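Long-range contacts in apicoplast TIC22, putative (Plasmodium falciparum 3D7, PDB 4E6Z), which acts as an essential chaperone for protein import into the apicoplast, the relict plastid of the malaria parasite: residues F103-D108 with I169-Q174; N208-F213 with K253-V258; L190-F195 with L241-L246; A197-I202 with S232-K237. One frame throughout, in Å; residues are numbered along the deposited sequence.

Interaction 1: F103-D108 with I169-Q174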
loop_
_atom_site.group_PDB
_atom_site.type_symbol
_atom_site.label_atom_id
_atom_site.label_comp_id
_atom_site.label_asym_id
_atom_site.label_seq_id
_atom_site.Cartn_x
_atom_site.Cartn_y
_atom_site.Cartn_z
ATOM N N PHE A 103 -7.001 1.691 -2.035
ATOM C CA PHE A 103 -6.594 0.990 -0.820
ATOM C C PHE A 103 -5.355 0.130 -1.050
ATOM O O PHE A 103 -5.253 -0.578 -2.052
ATOM C CB PHE A 103 -7.738 0.121 -0.294
ATOM C CG PHE A 103 -8.986 0.894 0.039
ATOM C CD1 PHE A 103 -9.204 1.361 1.324
ATOM C CD2 PHE A 103 -9.941 1.154 -0.938
ATOM C CE1 PHE A 103 -10.347 2.075 1.635
ATOM C CE2 PHE A 103 -11.093 1.866 -0.634
ATOM C CZ PHE A 103 -11.298 2.328 0.657
ATOM N N LEU A 104 -4.411 0.197 -0.117
ATOM C CA LEU A 104 -3.232 -0.660 -0.175
ATOM C C LEU A 104 -3.564 -2.053 0.348
ATOM O O LEU A 104 -2.875 -3.024 0.033
ATOM C CB LEU A 104 -2.071 -0.042 0.607
ATOM C CG LEU A 104 -1.286 1.020 -0.168
ATOM C CD1 LEU A 104 -0.554 1.973 0.766
ATOM C CD2 LEU A 104 -0.316 0.361 -1.143
ATOM N N CYS A 105 -4.631 -2.142 1.140
ATOM C CA CYS A 105 -5.091 -3.421 1.682
ATOM C C CYS A 105 -6.468 -3.757 1.133
ATOM O O CYS A 105 -7.404 -2.970 1.277
ATOM C CB CYS A 105 -5.125 -3.387 3.213
ATOM S SG CYS A 105 -5.820 -4.870 3.989
ATOM N N PRO A 106 -6.593 -4.935 0.500
ATOM C CA PRO A 106 -7.819 -5.336 -0.200
ATOM C C PRO A 106 -8.990 -5.511 0.760
ATOM O O PRO A 106 -10.141 -5.387 0.349
ATOM C CB PRO A 106 -7.440 -6.687 -0.817
ATOM C CG PRO A 106 -6.347 -7.207 0.079
ATOM C CD PRO A 106 -5.567 -5.995 0.474
ATOM N N TYR A 107 -8.699 -5.799 2.022
ATOM C CA TYR A 107 -9.758 -6.015 3.001
ATOM C C TYR A 107 -10.347 -4.692 3.484
ATOM O O TYR A 107 -11.497 -4.640 3.902
ATOM C CB TYR A 107 -9.255 -6.880 4.161
ATOM C CG TYR A 107 -8.706 -8.209 3.692
ATOM C CD1 TYR A 107 -9.546 -9.187 3.174
ATOM C CD2 TYR A 107 -7.345 -8.479 3.748
ATOM C CE1 TYR A 107 -9.046 -10.400 2.734
ATOM C CE2 TYR A 107 -6.836 -9.689 3.312
ATOM C CZ TYR A 107 -7.691 -10.646 2.807
ATOM O OH TYR A 107 -7.185 -11.850 2.372
ATOM N N ASP A 108 -9.556 -3.624 3.417
ATOM C CA ASP A 108 -10.078 -2.287 3.666
ATOM C C ASP A 108 -11.054 -1.914 2.543
ATOM O O ASP A 108 -12.085 -1.301 2.790
ATOM C CB ASP A 108 -8.947 -1.259 3.732
ATOM C CG ASP A 108 -8.065 -1.417 4.973
ATOM O OD1 ASP A 108 -8.351 -2.282 5.828
ATOM O OD2 ASP A 108 -7.079 -0.657 5.086
ATOM N N ILE A 169 -5.141 5.036 0.606
ATOM C CA ILE A 169 -5.399 4.612 1.980
ATOM C C ILE A 169 -4.489 3.463 2.416
ATOM O O ILE A 169 -4.642 2.334 1.945
ATOM C CB ILE A 169 -6.857 4.141 2.151
ATOM C CG1 ILE A 169 -7.827 5.146 1.529
ATOM C CG2 ILE A 169 -7.167 3.907 3.625
ATOM C CD1 ILE A 169 -7.738 6.526 2.132
ATOM N N SER A 170 -3.558 3.745 3.326
ATOM C CA SER A 170 -2.693 2.701 3.868
ATOM C C SER A 170 -3.513 1.644 4.595
ATOM O O SER A 170 -4.625 1.911 5.033
ATOM C CB SER A 170 -1.644 3.288 4.823
ATOM O OG SER A 170 -0.647 4.003 4.121
ATOM N N SER A 171 -2.960 0.442 4.712
ATOM C CA SER A 171 -3.610 -0.629 5.455
ATOM C C SER A 171 -3.990 -0.156 6.849
ATOM O O SER A 171 -3.143 0.321 7.606
ATOM C CB SER A 171 -2.690 -1.846 5.558
ATOM O OG SER A 171 -3.252 -2.839 6.401
ATOM N N LYS A 172 -5.267 -0.286 7.184
ATOM C CA LYS A 172 -5.756 0.144 8.489
ATOM C C LYS A 172 -4.992 -0.565 9.607
ATOM O O LYS A 172 -4.640 0.044 10.613
ATOM C CB LYS A 172 -7.253 -0.140 8.608
ATOM C CG LYS A 172 -7.887 0.351 9.894
ATOM C CD LYS A 172 -9.288 -0.216 10.058
ATOM C CE LYS A 172 -10.008 0.413 11.238
ATOM N NZ LYS A 172 -10.301 1.858 11.010
ATOM N N ARG A 173 -4.735 -1.854 9.413
ATOM C CA ARG A 173 -4.071 -2.676 10.416
ATOM C C ARG A 173 -2.580 -2.332 10.565
ATOM O O ARG A 173 -2.019 -2.441 11.651
ATOM C CB ARG A 173 -4.252 -4.159 10.074
ATOM C CG ARG A 173 -3.635 -5.112 11.080
ATOM C CD ARG A 173 -3.774 -6.559 10.630
ATOM N NE ARG A 173 -3.112 -6.801 9.352
ATOM C CZ ARG A 173 -2.822 -8.008 8.873
ATOM N NH1 ARG A 173 -3.126 -9.093 9.573
ATOM N NH2 ARG A 173 -2.218 -8.128 7.697
ATOM N N GLN A 174 -1.940 -1.922 9.474
ATOM C CA GLN A 174 -0.529 -1.559 9.525
ATOM C C GLN A 174 -0.320 -0.170 10.126
ATOM O O GLN A 174 0.689 0.077 10.786
ATOM C CB GLN A 174 0.119 -1.654 8.138
ATOM C CG GLN A 174 0.029 -3.037 7.503
ATOM C CD GLN A 174 0.487 -4.148 8.435
ATOM O OE1 GLN A 174 1.469 -4.003 9.166
ATOM N NE2 GLN A 174 -0.227 -5.267 8.414
HETATM O O HOH W 1 -5.840 0.058 2.551
HETATM O O HOH W 2 -6.378 -3.209 7.496
#
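F103 and I169 pack side by side where two parallel strands of a mixed three-stranded sheet, 97-103 and 164-169, run out together, each passing into a helix that begins within three residues. This end is the tight part. F103 CD1 lies 3.7 Å from I169 CB, approaching obliquely to the ring, while A109 and M112 of helix 106-119 also pack on the F103 ring. The last backbone bond between the strands, L104 N to I169 O, is nearly straight (172°). Further along, the C105 and S171 side chains meet through their CB atoms, 3.7 Å apart; both residues are N-caps, C105 SG accepting weakly from Y107 N and S171 OG weakly from Q174 N. One water fills in between the segments, bonded to C105 N, I169 O and D108 OD2. The loose side lies at exposed K172 and R173, where a second water joins D108 OD1 to R173 N. K172 turns its NZ away, 6.9 Å from D108 OD1, and meets the aspartate through its backbone N and CB. The D108 carboxylate thus links the first turns of the two helices, and its negative charge at the start of helix 172-179 probably suits the helix dipole. D108 OD2 receives K172 N at 2.8 Å through the syn lone pair.

Interaction 2: N208-F213 with K253-V258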
loop_
_atom_site.group_PDB
_atom_site.type_symbol
_atom_site.label_atom_id
_atom_site.label_comp_id
_atom_site.label_asym_id
_atom_site.label_seq_id
_atom_site.Cartn_x
_atom_site.Cartn_y
_atom_site.Cartn_z
ATOM N N ASN A 208 23.004 -6.466 -2.792
ATOM C CA ASN A 208 22.073 -6.666 -1.685
ATOM C C ASN A 208 21.458 -5.357 -1.184
ATOM O O ASN A 208 22.129 -4.327 -1.114
ATOM C CB ASN A 208 22.759 -7.411 -0.536
ATOM C CG ASN A 208 23.876 -6.609 0.089
ATOM O OD1 ASN A 208 24.956 -6.470 -0.487
ATOM N ND2 ASN A 208 23.623 -6.071 1.276
ATOM N N ILE A 209 20.175 -5.408 -0.836
ATOM C CA ILE A 209 19.453 -4.221 -0.397
ATOM C C ILE A 209 18.678 -4.470 0.896
ATOM O O ILE A 209 18.633 -5.593 1.401
ATOM C CB ILE A 209 18.472 -3.731 -1.481
ATOM C CG1 ILE A 209 17.376 -4.772 -1.715
ATOM C CG2 ILE A 209 19.213 -3.427 -2.776
ATOM C CD1 ILE A 209 16.503 -4.480 -2.915
ATOM N N ILE A 210 18.072 -3.416 1.429
ATOM C CA ILE A 210 17.254 -3.535 2.628
ATOM C C ILE A 210 15.785 -3.722 2.264
ATOM O O ILE A 210 15.215 -2.915 1.530
ATOM C CB ILE A 210 17.405 -2.305 3.547
ATOM C CG1 ILE A 210 18.806 -2.271 4.161
ATOM C CG2 ILE A 210 16.331 -2.311 4.640
ATOM C CD1 ILE A 210 19.032 -1.115 5.109
ATOM N N PRO A 211 15.170 -4.797 2.777
ATOM C CA PRO A 211 13.761 -5.096 2.505
ATOM C C PRO A 211 12.852 -4.099 3.215
ATOM O O PRO A 211 13.045 -3.826 4.400
ATOM C CB PRO A 211 13.569 -6.493 3.109
ATOM C CG PRO A 211 14.946 -6.997 3.426
ATOM C CD PRO A 211 15.778 -5.792 3.672
ATOM N N LEU A 212 11.874 -3.570 2.490
ATOM C CA LEU A 212 10.942 -2.591 3.029
ATOM C C LEU A 212 9.542 -3.188 2.982
ATOM O O LEU A 212 8.960 -3.325 1.907
ATOM C CB LEU A 212 10.988 -1.322 2.184
ATOM C CG LEU A 212 11.275 -0.007 2.895
ATOM C CD1 LEU A 212 12.370 -0.185 3.928
ATOM C CD2 LEU A 212 11.655 1.038 1.869
ATOM N N PHE A 213 9.005 -3.540 4.146
ATOM C CA PHE A 213 7.766 -4.308 4.205
ATOM C C PHE A 213 6.545 -3.442 4.445
ATOM O O PHE A 213 6.548 -2.585 5.328
ATOM C CB PHE A 213 7.843 -5.376 5.298
ATOM C CG PHE A 213 8.951 -6.362 5.103
ATOM C CD1 PHE A 213 8.729 -7.551 4.428
ATOM C CD2 PHE A 213 10.219 -6.101 5.595
ATOM C CE1 PHE A 213 9.753 -8.463 4.249
ATOM C CE2 PHE A 213 11.243 -7.005 5.421
ATOM C CZ PHE A 213 11.013 -8.189 4.746
ATOM N N LYS A 253 18.076 3.494 -4.070
ATOM C CA LYS A 253 18.585 2.271 -4.682
ATOM C C LYS A 253 18.874 1.215 -3.620
ATOM O O LYS A 253 18.927 0.020 -3.912
ATOM C CB LYS A 253 19.859 2.577 -5.469
ATOM C CG LYS A 253 19.926 1.950 -6.852
ATOM C CD LYS A 253 21.205 2.369 -7.565
ATOM C CE LYS A 253 21.254 1.844 -8.989
ATOM N NZ LYS A 253 21.091 0.366 -9.043
ATOM N N LYS A 254 19.053 1.671 -2.385
ATOM C CA LYS A 254 19.430 0.804 -1.276
ATOM C C LYS A 254 18.235 0.081 -0.655
ATOM O O LYS A 254 18.396 -0.716 0.271
ATOM C CB LYS A 254 20.163 1.621 -0.210
ATOM C CG LYS A 254 19.454 2.916 0.160
ATOM C CD LYS A 254 20.388 3.892 0.860
ATOM C CE LYS A 254 19.678 5.204 1.169
ATOM N NZ LYS A 254 20.593 6.222 1.763
ATOM N N PHE A 255 17.039 0.356 -1.168
ATOM C CA PHE A 255 15.820 -0.243 -0.628
ATOM C C PHE A 255 15.086 -1.116 -1.641
ATOM O O PHE A 255 15.092 -0.844 -2.843
ATOM C CB PHE A 255 14.867 0.839 -0.108
ATOM C CG PHE A 255 15.299 1.459 1.186
ATOM C CD1 PHE A 255 15.147 0.777 2.381
ATOM C CD2 PHE A 255 15.849 2.730 1.211
ATOM C CE1 PHE A 255 15.546 1.346 3.580
ATOM C CE2 PHE A 255 16.248 3.306 2.407
ATOM C CZ PHE A 255 16.096 2.612 3.594
ATOM N N GLY A 256 14.450 -2.168 -1.138
ATOM C CA GLY A 256 13.566 -2.991 -1.941
ATOM C C GLY A 256 12.200 -3.088 -1.286
ATOM O O GLY A 256 12.101 -3.312 -0.082
ATOM N N PHE A 257 11.146 -2.908 -2.076
ATOM C CA PHE A 257 9.784 -2.983 -1.554
ATOM C C PHE A 257 9.273 -4.416 -1.504
ATOM O O PHE A 257 9.339 -5.144 -2.495
ATOM C CB PHE A 257 8.827 -2.125 -2.389
ATOM C CG PHE A 257 8.913 -0.656 -2.090
ATOM C CD1 PHE A 257 8.501 -0.163 -0.861
ATOM C CD2 PHE A 257 9.389 0.233 -3.039
ATOM C CE1 PHE A 257 8.577 1.190 -0.579
ATOM C CE2 PHE A 257 9.465 1.587 -2.763
ATOM C CZ PHE A 257 9.060 2.066 -1.531
ATOM N N VAL A 258 8.770 -4.819 -0.343
ATOM C CA VAL A 258 8.102 -6.105 -0.210
ATOM C C VAL A 258 6.611 -5.898 0.055
ATOM O O VAL A 258 6.212 -5.539 1.163
ATOM C CB VAL A 258 8.706 -6.960 0.921
ATOM C CG1 VAL A 258 7.984 -8.299 1.005
ATOM C CG2 VAL A 258 10.215 -7.162 0.715
#
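L212 packs obliquely against F255 at the apolar centre, its CD1 coming to 3.3 Å from F255 CD1 while CD2 also reaches F257 CE1. I210 lies alongside F255 on the same face, its CG2 branch next to CE1 of that ring; L246 of helix 243-247 touches both L212 and F255. The other face carries P211, F213 and V258. With V258 CG1 anti to the backbone N (chi1 -179°), CG2 sits over one face of the F213 ring, a CH-pi contact of 4.2 Å to the centroid; helix 216-227 packs on F213 as well. I209 CD1 stands 3.4 Å from G256 CA, closer than a usual carbon contact, so the isoleucine lies directly on the glycine backbone. Outward from these side chains, parallel strands 208-213 and 255-258 exchange backbone bonds. L212 N gives to G256 O (2.6 Å, bent to 141°); G256 N and V258 N return bonds to I210 O and L212 O. At the polar end, K253 and K254 direct their side chains away from strand 208-213; K254 accepts from I210 N through its carbonyl, and K253 O packs on I209 CG2. Backbone pairing and apolar contact hold the two strands together; none of the bonds between them uses a charged side chain.

Interaction 3: L190-F195 with L241-L246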
loop_
_atom_site.group_PDB
_atom_site.type_symbol
_atom_site.label_atom_id
_atom_site.label_comp_id
_atom_site.label_asym_id
_atom_site.label_seq_id
_atom_site.Cartn_x
_atom_site.Cartn_y
_atom_site.Cartn_z
ATOM N N LEU A 190 2.464 10.365 10.968
ATOM C CA LEU A 190 2.347 9.016 10.422
ATOM C C LEU A 190 1.465 9.024 9.176
ATOM O O LEU A 190 0.273 9.323 9.254
ATOM C CB LEU A 190 1.775 8.052 11.461
ATOM C CG LEU A 190 1.448 6.653 10.932
ATOM C CD1 LEU A 190 2.696 5.974 10.379
ATOM C CD2 LEU A 190 0.795 5.801 12.010
HETATM N N MSE A 191 2.055 8.698 8.031
HETATM C CA MSE A 191 1.347 8.798 6.761
HETATM C C MSE A 191 1.168 7.455 6.059
HETATM O O MSE A 191 0.113 6.827 6.159
HETATM C CB MSE A 191 2.057 9.790 5.835
HETATM C CG MSE A 191 1.671 11.244 6.059
HETATM SE SE MSE A 191 -0.047 11.712 5.250
HETATM C CE MSE A 191 -1.265 10.828 6.499
ATOM N N TYR A 192 2.198 7.032 5.336
ATOM C CA TYR A 192 2.145 5.781 4.591
ATOM C C TYR A 192 3.247 4.849 5.067
ATOM O O TYR A 192 4.314 4.770 4.459
ATOM C CB TYR A 192 2.272 6.043 3.094
ATOM C CG TYR A 192 1.199 6.956 2.548
ATOM C CD1 TYR A 192 -0.020 6.449 2.123
ATOM C CD2 TYR A 192 1.405 8.326 2.463
ATOM C CE1 TYR A 192 -1.007 7.284 1.623
ATOM C CE2 TYR A 192 0.427 9.167 1.962
ATOM C CZ TYR A 192 -0.778 8.640 1.543
ATOM O OH TYR A 192 -1.753 9.474 1.049
ATOM N N PRO A 193 2.981 4.135 6.165
ATOM C CA PRO A 193 3.980 3.310 6.849
ATOM C C PRO A 193 4.533 2.150 6.014
ATOM O O PRO A 193 3.802 1.453 5.308
ATOM C CB PRO A 193 3.213 2.772 8.064
ATOM C CG PRO A 193 1.769 2.857 7.674
ATOM C CD PRO A 193 1.669 4.088 6.833
ATOM N N VAL A 194 5.846 1.972 6.097
ATOM C CA VAL A 194 6.493 0.734 5.689
ATOM C C VAL A 194 7.483 0.384 6.794
ATOM O O VAL A 194 7.990 1.273 7.476
ATOM C CB VAL A 194 7.199 0.852 4.319
ATOM C CG1 VAL A 194 6.172 0.825 3.188
ATOM C CG2 VAL A 194 8.029 2.119 4.253
ATOM N N PHE A 195 7.738 -0.906 6.981
ATOM C CA PHE A 195 8.563 -1.373 8.089
ATOM C C PHE A 195 9.884 -1.967 7.609
ATOM O O PHE A 195 9.946 -2.591 6.550
ATOM C CB PHE A 195 7.799 -2.422 8.903
ATOM C CG PHE A 195 6.442 -1.965 9.364
ATOM C CD1 PHE A 195 6.278 -1.381 10.611
ATOM C CD2 PHE A 195 5.331 -2.120 8.550
ATOM C CE1 PHE A 195 5.030 -0.956 11.033
ATOM C CE2 PHE A 195 4.080 -1.703 8.969
ATOM C CZ PHE A 195 3.929 -1.121 10.213
ATOM N N LEU A 241 9.064 3.847 8.344
ATOM C CA LEU A 241 9.375 4.916 7.409
ATOM C C LEU A 241 8.127 5.356 6.654
ATOM O O LEU A 241 7.131 4.633 6.598
ATOM C CB LEU A 241 10.462 4.474 6.427
ATOM C CG LEU A 241 11.842 4.196 7.029
ATOM C CD1 LEU A 241 12.756 3.560 6.003
ATOM C CD2 LEU A 241 12.456 5.476 7.576
ATOM N N ASN A 242 8.188 6.549 6.078
ATOM C CA ASN A 242 7.089 7.068 5.278
ATOM C C ASN A 242 7.325 6.762 3.805
ATOM O O ASN A 242 8.217 7.339 3.182
ATOM C CB ASN A 242 6.943 8.573 5.496
ATOM C CG ASN A 242 5.867 9.189 4.619
ATOM O OD1 ASN A 242 4.930 8.513 4.193
ATOM N ND2 ASN A 242 5.997 10.484 4.349
HETATM N N MSE A 243 6.535 5.840 3.256
HETATM C CA MSE A 243 6.722 5.383 1.878
HETATM C C MSE A 243 6.903 6.543 0.907
HETATM O O MSE A 243 7.692 6.458 -0.031
HETATM C CB MSE A 243 5.547 4.519 1.420
HETATM C CG MSE A 243 5.692 4.030 -0.010
HETATM SE SE MSE A 243 3.983 3.750 -0.907
HETATM C CE MSE A 243 3.230 5.537 -0.691
ATOM N N VAL A 244 6.163 7.623 1.137
ATOM C CA VAL A 244 6.247 8.802 0.281
ATOM C C VAL A 244 7.651 9.404 0.256
ATOM O O VAL A 244 8.188 9.694 -0.814
ATOM C CB VAL A 244 5.230 9.880 0.704
ATOM C CG1 VAL A 244 5.638 11.244 0.161
ATOM C CG2 VAL A 244 3.832 9.497 0.234
ATOM N N ASP A 245 8.241 9.589 1.433
ATOM C CA ASP A 245 9.585 10.150 1.538
ATOM C C ASP A 245 10.602 9.300 0.789
ATOM O O ASP A 245 11.627 9.802 0.328
ATOM C CB ASP A 245 10.005 10.272 3.005
ATOM C CG ASP A 245 9.202 11.315 3.762
ATOM O OD1 ASP A 245 8.311 11.947 3.155
ATOM O OD2 ASP A 245 9.464 11.501 4.969
ATOM N N LEU A 246 10.312 8.009 0.671
ATOM C CA LEU A 246 11.230 7.079 0.028
ATOM C C LEU A 246 11.214 7.209 -1.491
ATOM O O LEU A 246 12.201 6.900 -2.156
ATOM C CB LEU A 246 10.916 5.644 0.447
ATOM C CG LEU A 246 11.185 5.364 1.924
ATOM C CD1 LEU A 246 10.551 4.055 2.357
ATOM C CD2 LEU A 246 12.683 5.369 2.202
#
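Strands 193-203 and 238-242 meet in antiparallel register, with V194 and L241 as a hydrogen-bonded pair (V194 N to L241 O 3.0 Å, L241 N to V194 O 2.9 Å) and P193 opposite N242 as a non-hydrogen-bonded one. Y192 O then takes M243 N at 2.7 Å, carrying the bonding beyond the strand to M243, where the chain turns into helix 243-247. The N242 side chain reaches back toward 190-195: CG anti to the backbone N (chi1 176°) places OD1 at the edge of the Y192 ring and in its plane, amide and ring being nearly coplanar at 13°. The same oxygen accepts weakly from Y192 N, at 3.3 Å, and weakly from V244 N. N242 is the N-cap residue, and the second bond is its capping bond, so one amide oxygen serves the residue just ahead of strand 193-203 and the start of the helix in this mixed four-stranded sheet, of which 238-242 is an outermost strand. Around the Y192 ring the helix contributes apolar groups. V244 CG2 crosses obliquely to within 3.5 Å of Y192 CD2, and the selenomethionine M243, bent at its last torsion, brings CE close to Y192 CB. L168 of strand 164-169 touches both Y192 and M243, and S170 packs on Y192 as well. On the face of V194 and L241, V194 meets M243 at about a right angle, CG1 toward CB. V194 and L246 run antiparallel to each other, V194 CG2 ending 3.7 Å from L246 CD1.

Interaction 4: A197-I202 with S232-K237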
loop_
_atom_site.group_PDB
_atom_site.type_symbol
_atom_site.label_atom_id
_atom_site.label_comp_id
_atom_site.label_asym_id
_atom_site.label_seq_id
_atom_site.Cartn_x
_atom_site.Cartn_y
_atom_site.Cartn_z
ATOM N N ALA A 197 13.989 -3.625 9.233
ATOM C CA ALA A 197 14.844 -4.009 10.351
ATOM C C ALA A 197 16.296 -3.629 10.082
ATOM O O ALA A 197 16.783 -3.743 8.953
ATOM C CB ALA A 197 14.723 -5.499 10.625
ATOM N N GLU A 198 16.978 -3.186 11.133
ATOM C CA GLU A 198 18.351 -2.688 11.044
ATOM C C GLU A 198 19.329 -3.628 10.344
ATOM O O GLU A 198 20.038 -3.230 9.417
ATOM C CB GLU A 198 18.878 -2.379 12.445
ATOM C CG GLU A 198 18.117 -1.287 13.169
ATOM C CD GLU A 198 18.511 0.106 12.715
ATOM O OE1 GLU A 198 18.415 0.394 11.503
ATOM O OE2 GLU A 198 18.915 0.914 13.578
ATOM N N ASN A 199 19.377 -4.872 10.802
ATOM C CA ASN A 199 20.413 -5.796 10.354
ATOM C C ASN A 199 19.910 -6.843 9.369
ATOM O O ASN A 199 20.460 -7.940 9.279
ATOM C CB ASN A 199 21.059 -6.473 11.565
ATOM C CG ASN A 199 21.753 -5.483 12.484
ATOM O OD1 ASN A 199 22.771 -4.893 12.123
ATOM N ND2 ASN A 199 21.200 -5.292 13.678
ATOM N N LEU A 200 18.865 -6.491 8.628
ATOM C CA LEU A 200 18.228 -7.414 7.693
ATOM C C LEU A 200 18.448 -6.983 6.244
ATOM O O LEU A 200 18.259 -5.817 5.898
ATOM C CB LEU A 200 16.729 -7.510 7.984
ATOM C CG LEU A 200 15.950 -8.520 7.143
ATOM C CD1 LEU A 200 16.446 -9.930 7.421
ATOM C CD2 LEU A 200 14.464 -8.413 7.423
ATOM N N TYR A 201 18.844 -7.932 5.401
ATOM C CA TYR A 201 19.100 -7.649 3.994
ATOM C C TYR A 201 18.449 -8.685 3.081
ATOM O O TYR A 201 18.002 -9.740 3.533
ATOM C CB TYR A 201 20.607 -7.608 3.719
ATOM C CG TYR A 201 21.360 -6.571 4.520
ATOM C CD1 TYR A 201 21.618 -5.312 3.994
ATOM C CD2 TYR A 201 21.815 -6.852 5.802
ATOM C CE1 TYR A 201 22.309 -4.363 4.723
ATOM C CE2 TYR A 201 22.502 -5.908 6.540
ATOM C CZ TYR A 201 22.747 -4.666 5.996
ATOM O OH TYR A 201 23.432 -3.722 6.725
ATOM N N ILE A 202 18.391 -8.363 1.793
ATOM C CA ILE A 202 18.023 -9.323 0.760
ATOM C C ILE A 202 18.859 -9.052 -0.483
ATOM O O ILE A 202 19.293 -7.923 -0.712
ATOM C CB ILE A 202 16.530 -9.250 0.388
ATOM C CG1 ILE A 202 16.140 -7.821 0.002
ATOM C CG2 ILE A 202 15.668 -9.761 1.530
ATOM C CD1 ILE A 202 14.786 -7.720 -0.670
ATOM N N SER A 232 25.176 -15.851 15.249
ATOM C CA SER A 232 25.358 -14.946 16.373
ATOM C C SER A 232 24.006 -14.411 16.819
ATOM O O SER A 232 23.011 -14.591 16.129
ATOM C CB SER A 232 26.266 -13.785 15.975
ATOM O OG SER A 232 27.487 -14.267 15.447
ATOM N N LYS A 233 23.978 -13.764 17.978
ATOM C CA LYS A 233 22.761 -13.139 18.470
ATOM C C LYS A 233 22.724 -11.700 17.973
ATOM O O LYS A 233 23.603 -10.902 18.295
ATOM C CB LYS A 233 22.714 -13.187 20.001
ATOM C CG LYS A 233 21.367 -12.826 20.615
ATOM C CD LYS A 233 21.113 -11.325 20.578
ATOM C CE LYS A 233 19.732 -10.980 21.107
ATOM N NZ LYS A 233 19.454 -9.522 21.009
ATOM N N VAL A 234 21.705 -11.377 17.185
ATOM C CA VAL A 234 21.602 -10.063 16.565
ATOM C C VAL A 234 20.302 -9.360 16.946
ATOM O O VAL A 234 19.245 -9.987 17.029
ATOM C CB VAL A 234 21.683 -10.172 15.030
ATOM C CG1 VAL A 234 21.588 -8.795 14.392
ATOM C CG2 VAL A 234 22.965 -10.870 14.615
ATOM N N ASP A 235 20.387 -8.055 17.182
ATOM C CA ASP A 235 19.200 -7.253 17.443
ATOM C C ASP A 235 18.597 -6.744 16.140
ATOM O O ASP A 235 19.300 -6.204 15.288
ATOM C CB ASP A 235 19.529 -6.070 18.352
ATOM C CG ASP A 235 18.341 -5.146 18.556
ATOM O OD1 ASP A 235 17.195 -5.645 18.589
ATOM O OD2 ASP A 235 18.552 -3.920 18.685
ATOM N N TYR A 236 17.292 -6.928 15.988
ATOM C CA TYR A 236 16.588 -6.396 14.828
ATOM C C TYR A 236 15.657 -5.263 15.226
ATOM O O TYR A 236 14.447 -5.449 15.366
ATOM C CB TYR A 236 15.829 -7.499 14.098
ATOM C CG TYR A 236 16.750 -8.430 13.355
ATOM C CD1 TYR A 236 17.236 -8.093 12.099
ATOM C CD2 TYR A 236 17.154 -9.632 13.916
ATOM C CE1 TYR A 236 18.088 -8.932 11.419
ATOM C CE2 TYR A 236 18.010 -10.479 13.244
ATOM C CZ TYR A 236 18.471 -10.122 11.994
ATOM O OH TYR A 236 19.317 -10.958 11.310
ATOM N N LYS A 237 16.246 -4.088 15.419
ATOM C CA LYS A 237 15.488 -2.888 15.727
ATOM C C LYS A 237 14.514 -2.593 14.587
ATOM O O LYS A 237 14.919 -2.257 13.473
ATOM C CB LYS A 237 16.444 -1.712 15.940
ATOM C CG LYS A 237 16.175 -0.891 17.187
ATOM C CD LYS A 237 15.175 0.219 16.928
ATOM C CE LYS A 237 15.029 1.105 18.156
ATOM N NZ LYS A 237 14.153 2.280 17.897
#
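The Y236 ring ends up against the type I turn A197-L200, and three residues of that turn meet it from different directions. L200 N lies at its edge, in the ring plane; A197 CB approaches obliquely at 3.9 Å from Y236 CD1; and N199 O, also oblique, is 3.3 Å from Y236 CE1. V234 CG1 sits over one face of the same ring, offset toward the rim. The valine methyl also meets N199, whose side chain crosses it at a slant with CB 3.7 Å from V234 CG1. From there the N199 amide extends to the backbone of D235: ND2 donates to D235 O at 2.7 Å, with the oxygen only 5° out of the amide plane and the donor almost in line with the C=O, although the bond bends at the hydrogen (144°). E198 and K237 run side by side in the same direction and touch through their aliphatic parts, E198 CG being 3.3 Å from K237 CB. Their charged ends stay apart, E198 OE2 lying 6.6 Å from K237 NZ; that carboxylate oxygen forms a salt bridge with K239 instead. At the backbone, E198 N donates to K237 O. The contact joins the loop leading into strand 238-242 to a turn interrupting strand 193-203, while I223, Q226 and K227 of helix 216-227 pack on Y236, and L200 reaches L219 of that helix and F213 of strand 208-213.

In the fold
Interactions 2, 3 and 4 all reach one mixed four-stranded sheet ordered 238-242, 193-203, 208-213, 255-258, whereas interaction 1 lies at the end of a separate three-stranded sheet. Interaction 1 closes first along the chain; interaction 4 is nested inside interaction 3, and interaction 2 crosses both. Interactions 2 and 3, with centres 13 Å apart, meet through F213 O and F195 N, a probable hydrogen bond, and through L212 and L246. Interaction 4 lies further along strand 193-203, its centre 20 Å from that of interaction 3. Interactions 1 and 3, 14 Å apart between centres, touch where S170 packs on Y192, so the loops at the ends of the two sheets pack together.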